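Local coordinates for hypothetical protein (Bacteroides ovatus, PDB 4EPS), which probably forms part of the tip of fimbriae, the filaments on the cell surface that mediate adhesion and biofilm formation, at residues 353-358 against 369-374; 365-370 against 392-397; 479-484 against 492-497. All coordinates share one frame; numbering follows the deposited sequence.

Contact 1. Residues 353-358 against 369-374; sequences SIHDWF and SVTGYY
Two successive ST turns, at Ser369 and Thr371, fold the loop against which the start of helix 354-359 packs, and the imidazole of His355 meets both of them. ND1 of His355 lies 2.6 Å from OG of Ser369 in a nearly straight hydrogen bond (163°), the hydroxyl sitting at the ring's edge, near its plane. The same buried oxygen accepts the backbone N-H of Thr371, with N 3.1 Å from Ser369 OG, so one bond from the helix and one from its own turn hold it. The histidine points its CG opposite the backbone N (chi1 171°), which carries the ring across to the loop. Over one face of that ring lies CG2 of Thr371, 3.4 Å from His355 ND1; the threonine hydroxyl turns elsewhere and receives the N-H groups of Tyr373 and Tyr374, which completes the second ST turn and adds an ST motif. Beyond it, Tyr374 CB approaches His355 NE2 to 3.6 Å, while its ring leads away from the helix, and its OH bonds to Arg475.

The helix itself begins in textbook fashion. Ser353 is the N-cap, its OG accepting from Asp356 N at 2.9 Å, and the carboxylate of Glu474 takes up the N-H groups of Ile354 and His355 at the same helix end. Apolar contacts flank the histidine: Ile354 CG2 meets Val370 CG2 at 3.6 Å, the two side chains crossing at about a right angle, and on the next turn Phe358 CD2 lies 3.8 Å from Ser369 CB.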
loop_
_atom_site.group_PDB
_atom_site.type_symbol
_atom_site.label_atom_id
_atom_site.label_comp_id
_atom_site.label_asym_id
_atom_site.label_seq_id
_atom_site.Cartn_x
_atom_site.Cartn_y
_atom_site.Cartn_z
ATOM N N SER A 353 19.632 -17.559 42.276
ATOM C CA SER A 353 19.211 -17.226 40.904
ATOM C C SER A 353 18.642 -15.820 40.841
ATOM O O SER A 353 18.249 -15.268 41.870
ATOM C CB SER A 353 18.167 -18.223 40.404
ATOM O OG SER A 353 16.958 -18.113 41.141
ATOM N N ILE A 354 18.562 -15.246 39.635
ATOM C CA ILE A 354 17.956 -13.924 39.452
ATOM C C ILE A 354 16.474 -14.018 39.857
ATOM O O ILE A 354 15.944 -13.101 40.471
ATOM C CB ILE A 354 18.151 -13.442 37.990
ATOM C CG1 ILE A 354 19.657 -13.214 37.714
ATOM C CG2 ILE A 354 17.345 -12.154 37.721
ATOM C CD1 ILE A 354 20.051 -13.582 36.383
ATOM N N HIS A 355 15.817 -15.137 39.516
ATOM C CA HIS A 355 14.435 -15.378 39.918
ATOM C C HIS A 355 14.283 -15.312 41.456
ATOM O O HIS A 355 13.414 -14.592 41.969
ATOM C CB HIS A 355 13.951 -16.751 39.418
ATOM C CG HIS A 355 12.622 -17.108 39.987
ATOM N ND1 HIS A 355 11.482 -16.416 39.630
ATOM C CD2 HIS A 355 12.307 -18.029 40.932
ATOM C CE1 HIS A 355 10.500 -16.972 40.318
ATOM N NE2 HIS A 355 10.956 -17.928 41.135
ATOM N N ASP A 356 15.115 -16.074 42.175
ATOM C CA ASP A 356 15.045 -16.121 43.639
ATOM C C ASP A 356 15.298 -14.737 44.237
ATOM O O ASP A 356 14.557 -14.340 45.146
ATOM C CB ASP A 356 15.999 -17.172 44.221
ATOM C CG ASP A 356 15.521 -18.612 44.091
ATOM O OD1 ASP A 356 14.342 -18.826 43.705
ATOM O OD2 ASP A 356 16.329 -19.526 44.342
ATOM N N TRP A 357 16.262 -13.966 43.677
ATOM C CA TRP A 357 16.496 -12.592 44.140
ATOM C C TRP A 357 15.261 -11.738 43.896
ATOM O O TRP A 357 14.821 -11.012 44.789
ATOM C CB TRP A 357 17.715 -11.932 43.445
ATOM C CG TRP A 357 17.724 -10.430 43.592
ATOM C CD1 TRP A 357 18.014 -9.718 44.723
ATOM C CD2 TRP A 357 17.315 -9.467 42.606
ATOM N NE1 TRP A 357 17.857 -8.367 44.486
ATOM C CE2 TRP A 357 17.431 -8.186 43.195
ATOM C CE3 TRP A 357 16.875 -9.560 41.271
ATOM C CZ2 TRP A 357 17.112 -7.009 42.500
ATOM C CZ3 TRP A 357 16.533 -8.395 40.595
ATOM C CH2 TRP A 357 16.647 -7.139 41.209
ATOM N N PHE A 358 14.726 -11.808 42.667
ATOM C CA PHE A 358 13.601 -10.996 42.201
ATOM C C PHE A 358 12.355 -11.150 43.111
ATOM O O PHE A 358 11.729 -10.147 43.450
ATOM C CB PHE A 358 13.267 -11.364 40.732
ATOM C CG PHE A 358 12.038 -10.704 40.168
ATOM C CD1 PHE A 358 12.065 -9.373 39.769
ATOM C CD2 PHE A 358 10.847 -11.412 40.039
ATOM C CE1 PHE A 358 10.926 -8.757 39.254
ATOM C CE2 PHE A 358 9.707 -10.796 39.511
ATOM C CZ PHE A 358 9.754 -9.475 39.128
ATOM N N SER A 369 9.040 -12.256 36.203
ATOM C CA SER A 369 10.315 -12.904 36.498
ATOM C C SER A 369 10.996 -13.392 35.206
ATOM O O SER A 369 10.314 -13.736 34.232
ATOM C CB SER A 369 10.124 -14.072 37.454
ATOM O OG SER A 369 11.360 -14.754 37.580
ATOM N N VAL A 370 12.342 -13.402 35.201
ATOM C CA VAL A 370 13.136 -13.896 34.064
ATOM C C VAL A 370 13.061 -15.445 33.992
ATOM O O VAL A 370 13.445 -16.022 32.980
ATOM C CB VAL A 370 14.621 -13.420 34.121
ATOM C CG1 VAL A 370 14.723 -11.895 34.045
ATOM C CG2 VAL A 370 15.335 -13.966 35.370
ATOM N N THR A 371 12.595 -16.129 35.056
ATOM C CA THR A 371 12.570 -17.593 35.007
ATOM C C THR A 371 11.627 -18.147 33.930
ATOM O O THR A 371 10.553 -17.605 33.684
ATOM C CB THR A 371 12.218 -18.192 36.390
ATOM O OG1 THR A 371 12.629 -19.558 36.419
ATOM C CG2 THR A 371 10.729 -18.048 36.775
ATOM N N GLY A 372 12.043 -19.226 33.297
ATOM C CA GLY A 372 11.151 -19.957 32.416
ATOM C C GLY A 372 10.543 -21.114 33.191
ATOM O O GLY A 372 9.529 -21.684 32.786
ATOM N N TYR A 373 11.156 -21.461 34.337
ATOM C CA TYR A 373 10.836 -22.707 35.033
ATOM C C TYR A 373 10.023 -22.595 36.327
ATOM O O TYR A 373 9.221 -23.500 36.594
ATOM C CB TYR A 373 12.157 -23.452 35.329
ATOM C CG TYR A 373 11.990 -24.933 35.621
ATOM C CD1 TYR A 373 12.016 -25.878 34.595
ATOM C CD2 TYR A 373 11.816 -25.390 36.922
ATOM C CE1 TYR A 373 11.879 -27.241 34.865
ATOM C CE2 TYR A 373 11.659 -26.749 37.199
ATOM C CZ TYR A 373 11.686 -27.668 36.167
ATOM O OH TYR A 373 11.538 -29.005 36.464
ATOM N N TYR A 374 10.258 -21.567 37.151
ATOM C CA TYR A 374 9.606 -21.441 38.451
ATOM C C TYR A 374 8.595 -20.308 38.497
ATOM O O TYR A 374 8.369 -19.761 39.572
ATOM C CB TYR A 374 10.678 -21.196 39.534
ATOM C CG TYR A 374 11.711 -22.292 39.616
ATOM C CD1 TYR A 374 11.434 -23.492 40.276
ATOM C CD2 TYR A 374 12.976 -22.129 39.057
ATOM C CE1 TYR A 374 12.381 -24.512 40.348
ATOM C CE2 TYR A 374 13.934 -23.140 39.129
ATOM C CZ TYR A 374 13.636 -24.323 39.786
ATOM O OH TYR A 374 14.579 -25.317 39.875
#

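Contact 2. Residues 365-370 against 392-397; sequences SSYVSV and NSEVLD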
loop_
_atom_site.group_PDB
_atom_site.type_symbol
_atom_site.label_atom_id
_atom_site.label_comp_id
_atom_site.label_asym_id
_atom_site.label_seq_id
_atom_site.Cartn_x
_atom_site.Cartn_y
_atom_site.Cartn_z
ATOM N N SER A 365 5.263 -6.895 41.199
ATOM C CA SER A 365 3.960 -6.529 40.636
ATOM C C SER A 365 4.096 -5.742 39.326
ATOM O O SER A 365 3.142 -5.687 38.538
ATOM C CB SER A 365 3.166 -5.703 41.648
ATOM O OG SER A 365 3.851 -4.504 41.969
ATOM N N SER A 366 5.267 -5.123 39.100
ATOM C CA SER A 366 5.509 -4.264 37.944
ATOM C C SER A 366 6.364 -4.930 36.850
ATOM O O SER A 366 6.518 -4.353 35.764
ATOM C CB SER A 366 6.162 -2.954 38.385
ATOM O OG SER A 366 7.221 -3.183 39.300
ATOM N N TYR A 367 6.910 -6.130 37.123
ATOM C CA TYR A 367 7.736 -6.882 36.154
ATOM C C TYR A 367 7.359 -8.355 36.206
ATOM O O TYR A 367 6.702 -8.786 37.145
ATOM C CB TYR A 367 9.257 -6.729 36.426
ATOM C CG TYR A 367 9.766 -5.303 36.404
ATOM C CD1 TYR A 367 9.691 -4.499 37.539
ATOM C CD2 TYR A 367 10.361 -4.770 35.267
ATOM C CE1 TYR A 367 10.114 -3.175 37.517
ATOM C CE2 TYR A 367 10.802 -3.442 35.234
ATOM C CZ TYR A 367 10.682 -2.652 36.370
ATOM O OH TYR A 367 11.126 -1.356 36.397
ATOM N N VAL A 368 7.776 -9.116 35.189
ATOM C CA VAL A 368 7.613 -10.562 35.118
ATOM C C VAL A 368 8.989 -11.153 35.452
ATOM O O VAL A 368 10.000 -10.618 35.005
ATOM C CB VAL A 368 7.095 -10.995 33.702
ATOM C CG1 VAL A 368 6.961 -12.512 33.598
ATOM C CG2 VAL A 368 5.750 -10.326 33.383
ATOM N N SER A 369 9.040 -12.256 36.203
ATOM C CA SER A 369 10.315 -12.904 36.498
ATOM C C SER A 369 10.996 -13.392 35.206
ATOM O O SER A 369 10.314 -13.736 34.232
ATOM C CB SER A 369 10.124 -14.072 37.454
ATOM O OG SER A 369 11.360 -14.754 37.580
ATOM N N VAL A 370 12.342 -13.402 35.201
ATOM C CA VAL A 370 13.136 -13.896 34.064
ATOM C C VAL A 370 13.061 -15.445 33.992
ATOM O O VAL A 370 13.445 -16.022 32.980
ATOM C CB VAL A 370 14.621 -13.420 34.121
ATOM C CG1 VAL A 370 14.723 -11.895 34.045
ATOM C CG2 VAL A 370 15.335 -13.966 35.370
ATOM N N ASN A 392 12.913 -9.032 30.413
ATOM C CA ASN A 392 14.078 -9.687 31.011
ATOM C C ASN A 392 15.284 -8.747 31.103
ATOM O O ASN A 392 16.015 -8.818 32.100
ATOM C CB ASN A 392 14.446 -10.980 30.245
ATOM C CG ASN A 392 13.326 -12.004 30.293
ATOM O OD1 ASN A 392 12.359 -11.869 31.070
ATOM N ND2 ASN A 392 13.369 -12.995 29.388
ATOM N N SER A 393 15.496 -7.891 30.075
ATOM C CA SER A 393 16.593 -6.913 30.074
ATOM C C SER A 393 16.413 -5.913 31.223
ATOM O O SER A 393 17.374 -5.606 31.930
ATOM C CB SER A 393 16.649 -6.172 28.741
ATOM O OG SER A 393 17.854 -5.431 28.648
ATOM N N GLU A 394 15.170 -5.425 31.430
ATOM C CA GLU A 394 14.894 -4.467 32.504
ATOM C C GLU A 394 15.065 -5.123 33.879
ATOM O O GLU A 394 15.573 -4.464 34.783
ATOM C CB GLU A 394 13.509 -3.825 32.365
ATOM C CG GLU A 394 13.518 -2.713 31.317
ATOM C CD GLU A 394 12.504 -1.604 31.526
ATOM O OE1 GLU A 394 11.642 -1.736 32.425
ATOM O OE2 GLU A 394 12.530 -0.625 30.747
ATOM N N VAL A 395 14.693 -6.414 34.034
ATOM C CA VAL A 395 14.872 -7.112 35.321
ATOM C C VAL A 395 16.373 -7.307 35.575
ATOM O O VAL A 395 16.832 -7.093 36.699
ATOM C CB VAL A 395 14.088 -8.444 35.421
ATOM C CG1 VAL A 395 14.380 -9.148 36.755
ATOM C CG2 VAL A 395 12.589 -8.196 35.263
ATOM N N LEU A 396 17.142 -7.650 34.528
ATOM C CA LEU A 396 18.583 -7.817 34.681
ATOM C C LEU A 396 19.280 -6.480 35.029
ATOM O O LEU A 396 20.281 -6.491 35.752
ATOM C CB LEU A 396 19.208 -8.426 33.439
ATOM C CG LEU A 396 20.313 -9.456 33.719
ATOM C CD1 LEU A 396 19.737 -10.760 34.230
ATOM C CD2 LEU A 396 21.068 -9.785 32.460
ATOM N N ASP A 397 18.742 -5.348 34.535
ATOM C CA ASP A 397 19.265 -4.005 34.846
ATOM C C ASP A 397 19.022 -3.700 36.321
ATOM O O ASP A 397 19.933 -3.204 36.997
ATOM C CB ASP A 397 18.625 -2.934 33.949
ATOM C CG ASP A 397 19.163 -2.898 32.534
ATOM O OD1 ASP A 397 20.174 -3.590 32.259
ATOM O OD2 ASP A 397 18.582 -2.168 31.698
HETATM O O HOH W 1 13.402 -0.431 35.127
HETATM O O HOH W 2 9.832 -0.099 33.543
HETATM O O HOH W 3 10.623 -13.938 31.443
#
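OE1 of Glu394 accepts from two waters, one at 2.7 Å and one weakly, and lies at the edge of the Tyr367 ring, 3.4 Å from CE2 of Tyr367, a van der Waals contact. The nearer water reaches Tyr367 OH weakly; the other binds Tyr367 OH at 2.8 Å, so the two bridge phenol and carboxylate by unequal routes. Here a loop without regular structure is laid across helix 389-403. The glutamate chain is extended beyond CG (chi2 -152°), carrying its carboxylate to the edge of the phenol ring, the two side chains crossing at about a right angle and the planes 52° apart; OE2 bonds to Tyr390 and Ser327. The tyrosine ring also makes a cation-pi contact with Arg326. A leucine in place of Tyr367 would probably leave both waters without their phenolic partner and Arg326 without its ring.

Further along the loop the packing is apolar. Val395 puts CG2 against Tyr367 CB at 3.8 Å and close to the carbonyl oxygen of Val368, which Asn391 holds by a hydrogen bond. CB of Val395 meets CG1 of Val370, the methyl that lies opposite the carbonyl carbon (chi1 -62°) and also borders the amide of Asn392. Asn392 ND2 is engaged by Ser472, and Lys383 bonds to Ser369 O. A third water donates both ways, to Ser369 O at 2.8 Å and to Asn392 OD1 at 2.7 Å.

Contact 3. Residues 479-484 against 492-497; sequences NMYIVT and AGTGGV. With SO4 (sulfate ion), chain G.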
loop_
_atom_site.group_PDB
_atom_site.type_symbol
_atom_site.label_atom_id
_atom_site.label_comp_id
_atom_site.label_asym_id
_atom_site.label_seq_id
_atom_site.Cartn_x
_atom_site.Cartn_y
_atom_site.Cartn_z
ATOM N N ASN A 479 21.971 -22.155 35.202
ATOM C CA ASN A 479 21.619 -22.324 33.784
ATOM C C ASN A 479 20.615 -21.344 33.239
ATOM O O ASN A 479 19.687 -20.931 33.933
ATOM C CB ASN A 479 20.993 -23.730 33.576
ATOM C CG ASN A 479 21.942 -24.909 33.634
ATOM O OD1 ASN A 479 22.967 -24.892 34.308
ATOM N ND2 ASN A 479 21.586 -25.997 32.979
HETATM N N MSE A 480 20.762 -21.047 31.941
HETATM C CA MSE A 480 19.813 -20.301 31.131
HETATM C C MSE A 480 19.114 -21.296 30.214
HETATM O O MSE A 480 19.624 -22.386 29.982
HETATM C CB MSE A 480 20.532 -19.234 30.235
HETATM C CG MSE A 480 21.386 -18.221 30.995
HETATM SE SE MSE A 480 20.352 -17.242 32.289
HETATM C CE MSE A 480 19.283 -16.169 31.135
ATOM N N TYR A 481 17.986 -20.907 29.640
ATOM C CA TYR A 481 17.396 -21.654 28.534
ATOM C C TYR A 481 18.228 -21.329 27.282
ATOM O O TYR A 481 18.625 -20.162 27.079
ATOM C CB TYR A 481 15.932 -21.238 28.304
ATOM C CG TYR A 481 14.969 -21.921 29.247
ATOM C CD1 TYR A 481 14.874 -21.534 30.580
ATOM C CD2 TYR A 481 14.135 -22.945 28.803
ATOM C CE1 TYR A 481 13.972 -22.149 31.449
ATOM C CE2 TYR A 481 13.196 -23.536 29.653
ATOM C CZ TYR A 481 13.145 -23.157 30.983
ATOM O OH TYR A 481 12.258 -23.759 31.836
ATOM N N ILE A 482 18.502 -22.343 26.461
ATOM C CA ILE A 482 19.252 -22.186 25.206
ATOM C C ILE A 482 18.387 -22.757 24.094
ATOM O O ILE A 482 17.655 -23.734 24.314
ATOM C CB ILE A 482 20.659 -22.863 25.289
ATOM C CG1 ILE A 482 20.567 -24.291 25.965
ATOM C CG2 ILE A 482 21.657 -21.906 26.006
ATOM C CD1 ILE A 482 21.868 -25.242 25.810
ATOM N N VAL A 483 18.470 -22.156 22.916
ATOM C CA VAL A 483 17.611 -22.543 21.817
ATOM C C VAL A 483 18.424 -23.201 20.708
ATOM O O VAL A 483 19.498 -22.727 20.331
ATOM C CB VAL A 483 16.786 -21.317 21.297
ATOM C CG1 VAL A 483 15.979 -21.662 20.041
ATOM C CG2 VAL A 483 15.842 -20.813 22.399
ATOM N N THR A 484 17.867 -24.288 20.187
ATOM C CA THR A 484 18.410 -25.026 19.052
ATOM C C THR A 484 17.324 -25.127 18.017
ATOM O O THR A 484 16.150 -24.896 18.320
ATOM C CB THR A 484 18.919 -26.411 19.489
ATOM O OG1 THR A 484 17.863 -27.107 20.169
ATOM C CG2 THR A 484 20.187 -26.310 20.349
ATOM N N ALA A 492 13.412 -24.862 22.971
ATOM C CA ALA A 492 14.055 -24.222 24.136
ATOM C C ALA A 492 14.470 -25.314 25.126
ATOM O O ALA A 492 13.622 -26.033 25.604
ATOM C CB ALA A 492 13.112 -23.205 24.794
ATOM N N GLY A 493 15.771 -25.465 25.365
ATOM C CA GLY A 493 16.302 -26.480 26.262
ATOM C C GLY A 493 16.824 -25.854 27.533
ATOM O O GLY A 493 17.205 -24.687 27.536
ATOM N N THR A 494 16.924 -26.637 28.595
ATOM C CA THR A 494 17.346 -26.098 29.890
ATOM C C THR A 494 18.840 -26.288 30.222
ATOM O O THR A 494 19.237 -25.970 31.343
ATOM C CB THR A 494 16.482 -26.742 30.973
ATOM O OG1 THR A 494 16.730 -28.150 30.991
ATOM C CG2 THR A 494 14.991 -26.460 30.780
ATOM N N GLY A 495 19.653 -26.759 29.273
ATOM C CA GLY A 495 21.063 -27.066 29.551
ATOM C C GLY A 495 22.086 -25.948 29.398
ATOM O O GLY A 495 23.284 -26.216 29.331
ATOM N N GLY A 496 21.639 -24.700 29.387
ATOM C CA GLY A 496 22.524 -23.564 29.147
ATOM C C GLY A 496 23.322 -23.085 30.345
ATOM O O GLY A 496 23.093 -21.973 30.814
ATOM N N VAL A 497 24.314 -23.884 30.808
ATOM C CA VAL A 497 25.193 -23.512 31.947
ATOM C C VAL A 497 25.746 -22.122 31.642
ATOM O O VAL A 497 26.289 -21.932 30.565
ATOM C CB VAL A 497 26.319 -24.552 32.190
ATOM C CG1 VAL A 497 27.155 -24.176 33.416
ATOM C CG2 VAL A 497 25.736 -25.972 32.333
HETATM S S SO4 G . 14.888 -30.021 33.475
HETATM O O1 SO4 G . 15.750 -30.974 32.763
HETATM O O2 SO4 G . 13.517 -30.144 32.964
HETATM O O3 SO4 G . 14.919 -30.247 34.908
HETATM O O4 SO4 G . 15.353 -28.657 33.257
#
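A beta bulge interrupts this antiparallel pairing: the register shifts by one residue between Met480, paired with Gly496, and Ile482, paired with Gly493, while the second strand turns a corner at Thr494. On one side of the bulge the ladder is regular, Ile482 N bonding to Gly493 O at 2.9 Å and Gly493 N to Ile482 O. On the other it is distorted. Met480, present as selenomethionine, gives its N-H to Gly496 O at 2.7 Å from above the carbonyl plane, and the return bond from Gly496 N is weak. Gly496 is the centre of an inverse gamma turn, and a beta carbon there would collide with Met480 O and Ile482 CG2.

The carbonyl at the corner is taken up by a side chain. Asn479 ND2 donates to a lone pair of Thr494 O at 2.9 Å, almost perfectly straight (177°), with the acceptor in the amide plane. Ile482 holds CG1 between its backbone N and carbonyl carbon (chi1 44°), and with the chain extended beyond, this brings CD1 within 3.6 Å of Gly496 N. Tyr481 and Thr494 lie side by side, Thr494 CG2 being 3.6 Å from Tyr481 CE2; the threonine hydroxyl donates to a sulfate, probably from the crystallisation liquor, OG1 to O4 2.7 Å, which Arg475 also binds.

Strands 479-485 and 490-497 form a beta hairpin, and strand 479-485 is the middle strand of a three-stranded antiparallel sheet, with strand 469-474 on its other side. Trp470 of that strand touches Met480 and Ile482, and helix 434-438 packs on Tyr481, Val483 and Ala492.

Overall arrangement
Along the chain contacts 1 and 2 overlap, sharing Ser369 and Val370, and contact 3 follows; all lie on the same side of the chain's centre. The centres of contacts 1 and 2 are about 9 Å apart; the shared loop packs against both helix 354-359 and helix 389-403, which touch through Ile354 with Leu396 and Phe358 with Val395. Contact 3 is centred about 14 Å from contact 1 and touches it, the hydroxyl of Tyr481 packing against Gly372 and Tyr373, and about 19 Å from contact 2, without touching it. Strand 469-474, through Glu474 and Ser472, links the helix-loop packing to the antiparallel sheet, so helices, loop and sheet pack together in this part of the chain.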